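Local coordinates for putative branched-chain amino acid transport system substrate-binding protein (Rhodopseudomonas palustris, PDB 3TX6), which probably binds aromatic acids, such as the bound 3-(4-hydroxy-phenyl)pyruvic acid, in the periplasm for delivery to an ABC transporter, at residues 11-16 against 55-60; 80-85 against 94-99. All coordinates share one frame; numbering follows the deposited sequence. Where two conformers were deposited one is given.

Contact 1. Residues 11-16 against 55-60; sequences GITVTT and TAATTN
Thr-13 OG1 is gripped by two groups. One is the side-chain amide of Asn-60, whose ND2 donates to OG1 at 2.9 Å. The N-H points almost straight at the oxygen, at 178°, and OG1 lies in the plane of the amide. The other is the carboxylate of Asp-50, which takes part through OD2. With Asn-60 as donor to OG1, the hydroxyl's own hydrogen probably points to Asp-50. OG1 stands anti to the backbone N of its residue (chi1 -172°), and this turns the hydroxyl out of strand 8-14 to the helix. The two side chains cross at about a right angle, with Asn-60 CB 3.6 Å from Thr-13 OG1. The methyl CG2 of Thr-13 lies beside Ala-57, 4.5 Å from its CB. Asn-60 ND2 also donates to the backbone O of Asp-49, so one amide nitrogen ties helix 54-67 to the first strand and to the end of strand 41-49. These are neighbouring parallel strands of the N-terminal sheet of a periplasmic binding protein. A leucine in place of Asn-60 would probably cost Thr-13 OG1 its donor from the helix and leave the backbone O of Asp-49 without this N-H. The bonds form a short chain, amide to hydroxyl to carboxylate, which satisfies polar groups where helix meets sheet and probably helps stabilise a negative charge on Asp-50.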
ATOM      1  N   GLY A  11      -5.039  -0.928  17.671  1.00 12.90           N
ATOM      2  CA  GLY A  11      -4.269   0.303  17.543  1.00 11.56           C
ATOM      3  C   GLY A  11      -3.755   0.515  16.150  1.00 13.30           C
ATOM      4  O   GLY A  11      -3.230  -0.408  15.515  1.00 15.60           O
ATOM      5  N   ILE A  12      -3.872   1.753  15.693  0.50 12.48           N
ATOM      6  CA  ILE A  12      -3.510   2.131  14.343  0.50 10.91           C
ATOM      7  C   ILE A  12      -2.585   3.336  14.392  0.50 12.34           C
ATOM      8  O   ILE A  12      -2.946   4.370  14.964  0.50 13.73           O
ATOM      9  CB  ILE A  12      -4.754   2.472  13.526  0.50 10.04           C
ATOM     10  CG1 ILE A  12      -5.773   1.309  13.652  0.50  9.57           C
ATOM     11  CG2 ILE A  12      -4.371   2.760  12.062  0.50 11.16           C
ATOM     12  CD1 ILE A  12      -7.007   1.423  12.794  0.50 11.29           C
ATOM     13  N   THR A  13      -1.402   3.200  13.777  1.00 12.95           N
ATOM     14  CA  THR A  13      -0.526   4.340  13.576  1.00 12.32           C
ATOM     15  C   THR A  13      -0.386   4.605  12.098  1.00 12.05           C
ATOM     16  O   THR A  13      -0.026   3.710  11.338  1.00 12.84           O
ATOM     17  CB  THR A  13       0.875   4.170  14.282  1.00 13.33           C
ATOM     18  OG1 THR A  13       1.621   5.418  14.194  1.00 14.56           O
ATOM     19  CG2 THR A  13       1.673   2.967  13.816  1.00 15.69           C
ATOM     20  N   VAL A  14      -0.741   5.828  11.689  1.00 13.14           N
ATOM     21  CA  VAL A  14      -0.637   6.226  10.323  1.00 12.22           C
ATOM     22  C   VAL A  14      -0.073   7.640  10.222  1.00 12.59           C
ATOM     23  O   VAL A  14       0.139   8.316  11.220  1.00 14.92           O
ATOM     24  CB  VAL A  14      -2.011   6.119   9.606  1.00 13.10           C
ATOM     25  CG1 VAL A  14      -2.409   4.665   9.356  1.00 16.27           C
ATOM     26  CG2 VAL A  14      -3.070   6.919  10.356  1.00 14.07           C
ATOM     27  N   THR A  15       0.212   8.047   8.998  1.00 12.01           N
ATOM     28  CA  THR A  15       0.916   9.303   8.749  1.00 13.67           C
ATOM     29  C   THR A  15      -0.065  10.360   8.247  1.00 14.46           C
ATOM     30  O   THR A  15      -0.444  10.397   7.058  1.00 15.63           O
ATOM     31  CB  THR A  15       2.023   9.088   7.711  1.00 16.43           C
ATOM     32  OG1 THR A  15       2.858   7.980   8.121  1.00 15.78           O
ATOM     33  CG2 THR A  15       2.831  10.416   7.519  1.00 17.15           C
ATOM     34  N   THR A  16      -0.459  11.229   9.164  1.00 15.40           N
ATOM     35  CA  THR A  16      -1.444  12.254   8.861  1.00 17.55           C
ATOM     36  C   THR A  16      -0.847  13.671   8.884  1.00 17.66           C
ATOM     37  O   THR A  16      -1.570  14.638   8.662  1.00 20.53           O
ATOM     38  CB  THR A  16      -2.668  12.162   9.764  1.00 18.17           C
ATOM     39  OG1 THR A  16      -2.284  12.345  11.132  1.00 20.64           O
ATOM     40  CG2 THR A  16      -3.379  10.865   9.578  1.00 21.54           C
ATOM     41  N   THR A  55      10.701   6.583  14.686  0.50 16.08           N
ATOM     42  CA  THR A  55      10.718   6.754  16.128  0.50 15.44           C
ATOM     43  C   THR A  55       9.310   6.947  16.692  0.50 14.87           C
ATOM     44  O   THR A  55       8.938   6.284  17.663  0.50 16.33           O
ATOM     45  CB  THR A  55      11.652   7.894  16.539  0.50 16.37           C
ATOM     46  OG1 THR A  55      13.002   7.562  16.168  0.50 22.32           O
ATOM     47  CG2 THR A  55      11.552   8.169  18.060  0.50 16.92           C
ATOM     48  N   ALA A  56       8.523   7.832  16.085  1.00 15.26           N
ATOM     49  CA  ALA A  56       7.135   8.038  16.505  1.00 14.28           C
ATOM     50  C   ALA A  56       6.281   6.757  16.343  1.00 13.53           C
ATOM     51  O   ALA A  56       5.463   6.437  17.203  1.00 14.58           O
ATOM     52  CB  ALA A  56       6.486   9.208  15.755  1.00 16.31           C
ATOM     53  N   ALA A  57       6.484   6.028  15.236  1.00 12.98           N
ATOM     54  CA  ALA A  57       5.703   4.801  14.951  1.00 12.50           C
ATOM     55  C   ALA A  57       6.067   3.712  15.997  1.00 12.88           C
ATOM     56  O   ALA A  57       5.198   2.968  16.434  1.00 14.97           O
ATOM     57  CB  ALA A  57       5.912   4.315  13.514  1.00 14.02           C
ATOM     58  N   THR A  58       7.332   3.652  16.419  1.00 14.64           N
ATOM     59  CA  THR A  58       7.761   2.698  17.419  1.00 14.48           C
ATOM     60  C   THR A  58       7.069   3.020  18.745  1.00 12.43           C
ATOM     61  O   THR A  58       6.500   2.144  19.421  1.00 15.46           O
ATOM     62  CB  THR A  58       9.311   2.771  17.586  1.00 15.20           C
ATOM     63  OG1 THR A  58       9.959   2.455  16.352  1.00 15.84           O
ATOM     64  CG2 THR A  58       9.786   1.818  18.677  1.00 17.57           C
ATOM     65  N   THR A  59       7.088   4.302  19.094  1.00 13.80           N
ATOM     66  CA  THR A  59       6.449   4.747  20.311  1.00 14.00           C
ATOM     67  C   THR A  59       4.950   4.484  20.273  1.00 15.05           C
ATOM     68  O   THR A  59       4.384   3.983  21.255  1.00 14.34           O
ATOM     69  CB  THR A  59       6.720   6.235  20.546  1.00 16.27           C
ATOM     70  OG1 THR A  59       8.109   6.413  20.817  1.00 19.90           O
ATOM     71  CG2 THR A  59       5.865   6.800  21.692  1.00 16.00           C
ATOM     72  N   ASN A  60       4.320   4.760  19.144  1.00 14.50           N
ATOM     73  CA  ASN A  60       2.885   4.519  19.010  1.00 14.81           C
ATOM     74  C   ASN A  60       2.568   3.055  19.144  1.00 14.13           C
ATOM     75  O   ASN A  60       1.650   2.677  19.887  1.00 14.14           O
ATOM     76  CB  ASN A  60       2.331   5.067  17.694  1.00 13.70           C
ATOM     77  CG  ASN A  60       2.403   6.590  17.618  1.00 14.56           C
ATOM     78  OD1 ASN A  60       2.646   7.278  18.618  1.00 16.16           O
ATOM     79  ND2 ASN A  60       2.158   7.135  16.434  1.00 14.10           N
TER

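Contact 2. Residues 80-85 against 94-99; sequences PPTVAV and VPHIAL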
ATOM      1  N   PRO A  80       9.316   3.105   6.044  1.00 14.99           N
ATOM      2  CA  PRO A  80      10.201   3.176   7.224  1.00 15.82           C
ATOM      3  C   PRO A  80       9.464   3.034   8.583  1.00 15.69           C
ATOM      4  O   PRO A  80       9.876   2.229   9.415  1.00 16.39           O
ATOM      5  CB  PRO A  80      10.930   4.532   7.042  1.00 20.78           C
ATOM      6  CG  PRO A  80      10.973   4.667   5.540  1.00 19.70           C
ATOM      7  CD  PRO A  80       9.593   4.203   5.122  1.00 17.22           C
ATOM      8  N   PRO A  81       8.372   3.762   8.797  1.00 14.57           N
ATOM      9  CA  PRO A  81       7.675   3.547  10.084  1.00 14.40           C
ATOM     10  C   PRO A  81       6.993   2.149  10.175  1.00 13.57           C
ATOM     11  O   PRO A  81       6.726   1.648  11.274  1.00 14.72           O
ATOM     12  CB  PRO A  81       6.654   4.674  10.111  1.00 15.12           C
ATOM     13  CG  PRO A  81       6.450   5.056   8.692  1.00 15.53           C
ATOM     14  CD  PRO A  81       7.799   4.864   8.040  1.00 15.97           C
ATOM     15  N   THR A  82       6.639   1.549   9.029  1.00 12.71           N
ATOM     16  CA  THR A  82       5.975   0.242   8.997  1.00 12.82           C
ATOM     17  C   THR A  82       6.955  -0.846   9.451  1.00 13.57           C
ATOM     18  O   THR A  82       6.577  -1.775  10.214  1.00 13.72           O
ATOM     19  CB  THR A  82       5.416  -0.064   7.599  1.00 12.82           C
ATOM     20  OG1 THR A  82       4.454   0.926   7.273  1.00 12.87           O
ATOM     21  CG2 THR A  82       4.723  -1.438   7.512  1.00 14.07           C
ATOM     22  N   VAL A  83       8.219  -0.724   9.039  1.00 14.70           N
ATOM     23  CA  VAL A  83       9.263  -1.601   9.558  1.00 14.31           C
ATOM     24  C   VAL A  83       9.343  -1.505  11.089  1.00 15.54           C
ATOM     25  O   VAL A  83       9.388  -2.533  11.788  1.00 16.47           O
ATOM     26  CB  VAL A  83      10.612  -1.343   8.874  1.00 14.46           C
ATOM     27  CG1 VAL A  83      11.752  -2.053   9.617  1.00 16.80           C
ATOM     28  CG2 VAL A  83      10.561  -1.782   7.381  1.00 16.79           C
ATOM     29  N   ALA A  84       9.291  -0.288  11.600  1.00 14.50           N
ATOM     30  CA  ALA A  84       9.300  -0.046  13.032  1.00 15.13           C
ATOM     31  C   ALA A  84       8.130  -0.711  13.758  1.00 14.19           C
ATOM     32  O   ALA A  84       8.323  -1.318  14.834  1.00 15.50           O
ATOM     33  CB  ALA A  84       9.342   1.450  13.341  1.00 17.05           C
ATOM     34  N   VAL A  85       6.925  -0.584  13.213  1.00 12.67           N
ATOM     35  CA  VAL A  85       5.774  -1.209  13.811  1.00 12.28           C
ATOM     36  C   VAL A  85       5.951  -2.716  13.848  1.00 12.94           C
ATOM     37  O   VAL A  85       5.644  -3.354  14.839  1.00 13.87           O
ATOM     38  CB  VAL A  85       4.480  -0.811  13.081  1.00 12.40           C
ATOM     39  CG1 VAL A  85       3.280  -1.574  13.652  1.00 14.28           C
ATOM     40  CG2 VAL A  85       4.234   0.716  13.171  1.00 13.62           C
ATOM     41  N   VAL A  94       2.123  -9.510  19.010  1.00 13.54           N
ATOM     42  CA  VAL A  94       0.824  -8.972  18.679  1.00 14.38           C
ATOM     43  C   VAL A  94       0.670  -8.978  17.144  1.00 13.36           C
ATOM     44  O   VAL A  94       1.538  -8.532  16.439  1.00 12.38           O
ATOM     45  CB  VAL A  94       0.666  -7.537  19.208  1.00 14.21           C
ATOM     46  CG1 VAL A  94      -0.735  -6.979  18.831  1.00 15.06           C
ATOM     47  CG2 VAL A  94       0.896  -7.494  20.720  1.00 17.15           C
ATOM     48  N   PRO A  95      -0.484  -9.466  16.641  1.00 12.66           N
ATOM     49  CA  PRO A  95      -0.708  -9.405  15.200  1.00 11.24           C
ATOM     50  C   PRO A  95      -0.588  -7.987  14.681  1.00 12.29           C
ATOM     51  O   PRO A  95      -1.161  -7.041  15.250  1.00 12.88           O
ATOM     52  CB  PRO A  95      -2.132  -9.932  15.031  1.00 13.32           C
ATOM     53  CG  PRO A  95      -2.302 -10.867  16.222  1.00 14.65           C
ATOM     54  CD  PRO A  95      -1.555 -10.208  17.335  1.00 13.83           C
ATOM     55  N   HIS A  96       0.093  -7.865  13.552  1.00 12.28           N
ATOM     56  CA  HIS A  96       0.316  -6.593  12.890  1.00 11.90           C
ATOM     57  C   HIS A  96      -0.138  -6.669  11.470  1.00 11.88           C
ATOM     58  O   HIS A  96       0.329  -7.521  10.700  1.00 12.22           O
ATOM     59  CB  HIS A  96       1.826  -6.281  12.957  1.00 11.09           C
ATOM     60  CG  HIS A  96       2.236  -5.138  12.081  1.00 12.14           C
ATOM     61  ND1 HIS A  96       3.410  -5.132  11.378  1.00 12.16           N
ATOM     62  CD2 HIS A  96       1.594  -3.921  11.802  1.00 13.45           C
ATOM     63  CE1 HIS A  96       3.487  -3.983  10.679  1.00 14.01           C
ATOM     64  NE2 HIS A  96       2.376  -3.247  10.929  1.00 13.39           N
ATOM     65  N   ILE A  97      -1.057  -5.774  11.088  1.00 13.11           N
ATOM     66  CA  ILE A  97      -1.447  -5.645   9.693  1.00 12.10           C
ATOM     67  C   ILE A  97      -0.824  -4.351   9.133  1.00 13.20           C
ATOM     68  O   ILE A  97      -1.185  -3.224   9.542  1.00 12.15           O
ATOM     69  CB  ILE A  97      -2.981  -5.620   9.515  1.00 12.05           C
ATOM     70  CG1 ILE A  97      -3.599  -6.915  10.008  1.00 13.46           C
ATOM     71  CG2 ILE A  97      -3.306  -5.427   8.064  1.00 14.00           C
ATOM     72  CD1 ILE A  97      -5.133  -6.951  10.047  1.00 14.66           C
ATOM     73  N   ALA A  98       0.180  -4.530   8.275  1.00 12.69           N
ATOM     74  CA  ALA A  98       0.918  -3.440   7.660  1.00 13.49           C
ATOM     75  C   ALA A  98       0.059  -2.738   6.618  1.00 12.07           C
ATOM     76  O   ALA A  98      -0.589  -3.406   5.809  1.00 12.73           O
ATOM     77  CB  ALA A  98       2.240  -3.946   7.066  1.00 15.41           C
ATOM     78  N   LEU A  99       0.180  -1.403   6.573  1.00 12.34           N
ATOM     79  CA  LEU A  99      -0.539  -0.580   5.594  1.00 13.24           C
ATOM     80  C   LEU A  99       0.405   0.039   4.525  1.00 12.74           C
ATOM     81  O   LEU A  99      -0.048   0.823   3.694  1.00 15.31           O
ATOM     82  CB  LEU A  99      -1.395   0.471   6.302  1.00 15.43           C
ATOM     83  CG  LEU A  99      -2.426  -0.034   7.309  1.00 14.20           C
ATOM     84  CD1 LEU A  99      -3.224   1.140   7.937  1.00 14.56           C
ATOM     85  CD2 LEU A  99      -3.380  -1.104   6.746  1.00 14.32           C
TER
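Val-85 lays its methyl CG1 over one face of the His-96 imidazole, and the two side chains cross at about a right angle. The methyl carbon is 3.6 Å from the ring centroid and 26° off the ring normal, a CH-pi contact. It sits nearer the rim than the middle, with Val-85 CG1 3.3 Å from His-96 NE2. CG1 of Val-85 is anti to its backbone N (chi1 175°), which sets it over the imidazole. On the opposite face of the ring lies the histidine's own near neighbour, the backbone N of Ala-98, 3.6 Å above the plane. The ring is thus sandwiched between helix and strand. Helix 79-92 and strand 96-98 are consecutive elements of a beta-alpha-beta unit that starts with strand 72-75. Their local axes run nearly antiparallel, at 168°, and pass 9.4 Å apart. Both ring nitrogens have partners beyond the two segments: ND1 bonds with Ser-112 OG on the next strand, and NE2 with the backbone O of Gly-75 on the preceding one. Held at both nitrogens, the ring probably has little freedom to turn, and one face stays under Val-85. One turn earlier on the helix, Thr-82 meets the strand through its methyl, CG2 lying 3.6 Å from Ala-98 CB. Its hydroxyl OG1 turns back instead to the backbone O of Val-78 and the backbone N of Ser-76.

Contacts 1 and 2 lie on the same sheet, with centres 9 Å apart, and helices 54-67 and 79-92 pack side by side over it. The methyl CG2 of Thr-13 touches CG2 of Val-85 at 3.5 Å, so Val-85 meets contact 1 with one methyl and the His-96 ring with the other. Between the helices, Ala-57 CB packs on Pro-81 CB at 3.5 Å. On the other face of the sheet, Val-14 CG1 comes within 3.9 Å of Leu-99 CD1. Leu-99 belongs to the pocket and touches the bound 3-(4-hydroxy-phenyl)pyruvic acid. Contact 2 is the nearer to that ligand: the Thr-82 side chain is about 6 Å from it, the Ala-57 side chain of contact 1 about 12 Å.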